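Local coordinates for protein catechol 2,3-dioxygenase (Rhodococcus sp., PDB 2WL9) that probably catalyses the iron-dependent, extradiol ring cleavage of catechols with molecular oxygen, a step in the breakdown of aromatic hydrocarbons, at residues G8-S13 and Q145-I150. Residues are numbered along the deposited sequence; the frame is centred on the assembly and turned at random.
With FE (Fe (III) ion), chain K.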
loop_
_atom_site.group_PDB
_atom_site.type_symbol
_atom_site.label_atom_id
_atom_site.label_comp_id
_atom_site.label_asym_id
_atom_site.label_seq_id
_atom_site.Cartn_x
_atom_site.Cartn_y
_atom_site.Cartn_z
ATOM N N GLY C 8 -13.141 30.120 -4.532
ATOM C CA GLY C 8 -13.565 30.022 -3.135
ATOM C C GLY C 8 -15.051 30.247 -2.919
ATOM O O GLY C 8 -15.706 29.465 -2.219
ATOM N N TYR C 9 -15.575 31.324 -3.498
ATOM C CA TYR C 9 -16.984 31.682 -3.329
ATOM C C TYR C 9 -17.566 32.424 -4.527
ATOM O O TYR C 9 -16.835 32.879 -5.408
ATOM C CB TYR C 9 -17.220 32.493 -2.039
ATOM C CG TYR C 9 -16.481 33.818 -1.934
ATOM C CD1 TYR C 9 -15.432 33.970 -1.031
ATOM C CD2 TYR C 9 -16.846 34.924 -2.715
ATOM C CE1 TYR C 9 -14.752 35.179 -0.906
ATOM C CE2 TYR C 9 -16.166 36.142 -2.603
ATOM C CZ TYR C 9 -15.123 36.259 -1.700
ATOM O OH TYR C 9 -14.444 37.446 -1.575
ATOM N N LEU C 10 -18.891 32.509 -4.546
ATOM C CA LEU C 10 -19.630 33.331 -5.491
ATOM C C LEU C 10 -20.657 34.153 -4.726
ATOM O O LEU C 10 -21.316 33.649 -3.818
ATOM C CB LEU C 10 -20.369 32.464 -6.512
ATOM C CG LEU C 10 -19.597 31.650 -7.539
ATOM C CD1 LEU C 10 -20.565 30.728 -8.269
ATOM C CD2 LEU C 10 -18.876 32.570 -8.530
ATOM N N GLY C 11 -20.768 35.422 -5.084
ATOM C CA GLY C 11 -21.866 36.257 -4.633
ATOM C C GLY C 11 -22.854 36.337 -5.773
ATOM O O GLY C 11 -22.465 36.534 -6.926
ATOM N N LEU C 12 -24.129 36.156 -5.450
ATOM C CA LEU C 12 -25.191 36.132 -6.440
ATOM C C LEU C 12 -26.259 37.161 -6.082
ATOM O O LEU C 12 -26.561 37.357 -4.902
ATOM C CB LEU C 12 -25.829 34.739 -6.477
ATOM C CG LEU C 12 -25.409 33.622 -7.446
ATOM C CD1 LEU C 12 -23.917 33.560 -7.775
ATOM C CD2 LEU C 12 -25.928 32.258 -6.951
ATOM N N SER C 13 -26.806 37.822 -7.103
ATOM C CA SER C 13 -27.980 38.686 -6.949
ATOM C C SER C 13 -29.201 37.862 -7.311
ATOM O O SER C 13 -29.253 37.292 -8.399
ATOM C CB SER C 13 -27.891 39.887 -7.895
ATOM O OG SER C 13 -26.830 40.755 -7.540
ATOM N N GLN C 145 -10.248 22.202 -3.998
ATOM C CA GLN C 145 -10.788 22.275 -5.353
ATOM C C GLN C 145 -11.829 23.374 -5.542
ATOM O O GLN C 145 -12.353 23.539 -6.641
ATOM C CB GLN C 145 -11.385 20.926 -5.750
ATOM C CG GLN C 145 -10.356 19.846 -6.036
ATOM C CD GLN C 145 -10.983 18.618 -6.656
ATOM O OE1 GLN C 145 -11.725 18.713 -7.629
ATOM N NE2 GLN C 145 -10.691 17.457 -6.091
ATOM N N GLY C 146 -12.129 24.125 -4.480
ATOM C CA GLY C 146 -13.139 25.185 -4.558
ATOM C C GLY C 146 -14.561 24.673 -4.724
ATOM O O GLY C 146 -14.796 23.467 -4.688
ATOM N N LEU C 147 -15.515 25.580 -4.922
ATOM C CA LEU C 147 -16.933 25.194 -4.924
ATOM C C LEU C 147 -17.370 24.396 -6.152
ATOM O O LEU C 147 -18.354 23.671 -6.091
ATOM C CB LEU C 147 -17.862 26.400 -4.704
ATOM C CG LEU C 147 -18.184 27.349 -5.857
ATOM C CD1 LEU C 147 -19.559 27.991 -5.673
ATOM C CD2 LEU C 147 -17.115 28.412 -5.929
ATOM N N GLY C 148 -16.638 24.537 -7.253
ATOM C CA GLY C 148 -17.012 23.930 -8.529
ATOM C C GLY C 148 -16.383 24.737 -9.648
ATOM O O GLY C 148 -15.275 25.236 -9.492
ATOM N N HIS C 149 -17.079 24.867 -10.776
ATOM C CA HIS C 149 -16.617 25.747 -11.852
ATOM C C HIS C 149 -17.730 26.567 -12.469
ATOM O O HIS C 149 -18.905 26.252 -12.295
ATOM C CB HIS C 149 -15.851 24.979 -12.932
ATOM C CG HIS C 149 -16.705 24.131 -13.820
ATOM N ND1 HIS C 149 -16.610 22.756 -13.845
ATOM C CD2 HIS C 149 -17.639 24.460 -14.747
ATOM C CE1 HIS C 149 -17.459 22.274 -14.736
ATOM N NE2 HIS C 149 -18.097 23.288 -15.295
ATOM N N ILE C 150 -17.346 27.598 -13.214
ATOM C CA ILE C 150 -18.291 28.543 -13.798
ATOM C C ILE C 150 -17.923 28.921 -15.227
ATOM O O ILE C 150 -16.739 29.061 -15.563
ATOM C CB ILE C 150 -18.390 29.848 -12.957
ATOM C CG1 ILE C 150 -17.000 30.484 -12.765
ATOM C CG2 ILE C 150 -19.100 29.570 -11.623
ATOM C CD1 ILE C 150 -16.990 31.794 -11.983
HETATM FE FE FE K . -19.476 22.709 -17.093
#
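Leu10 of strand 6-14 reaches across to Leu147 and Ile150 and brings both of its methyl branches into play. Its CD1 touches both partners, 3.9 Å from Leu147 CD1 and 3.8 Å from Ile150 CG2, while CD2 meets Ile150 CD1 at 4.0 Å. The side chains of Leu10 and Leu147 cross at about a right angle; Leu10 and Ile150 instead run past one another in opposite senses, and both branches of the isoleucine touch. Leu147 splits its reach: CD1 goes to Leu10, whereas CD2 rests on the backbone at the Gly8-Tyr9 peptide, 4.1 Å from Gly8 C. A classic beta bulge opposite Gly66 takes in Gly8 and Tyr9, the residues whose peptide Leu147 covers. The backbones come closest at Gly8 CA and Gly146 CA, 5.1 Å apart; the positive phi of Gly146 favours glycine.

Ile65 and Leu213 extend the apolar cluster, which joins the sheets of the two modules of the glyoxalase (VOC) type. On strand 149-152 the side chains alternate: Ile150 points into this interface, and His149 points away from it to bind iron through NE2 at 2.3 Å, alongside His212 and Glu263. Branched aliphatic groups, buried and without polar ends, thus join the modules by dispersion and the hydrophobic effect, one residue along the strand from an iron ligand.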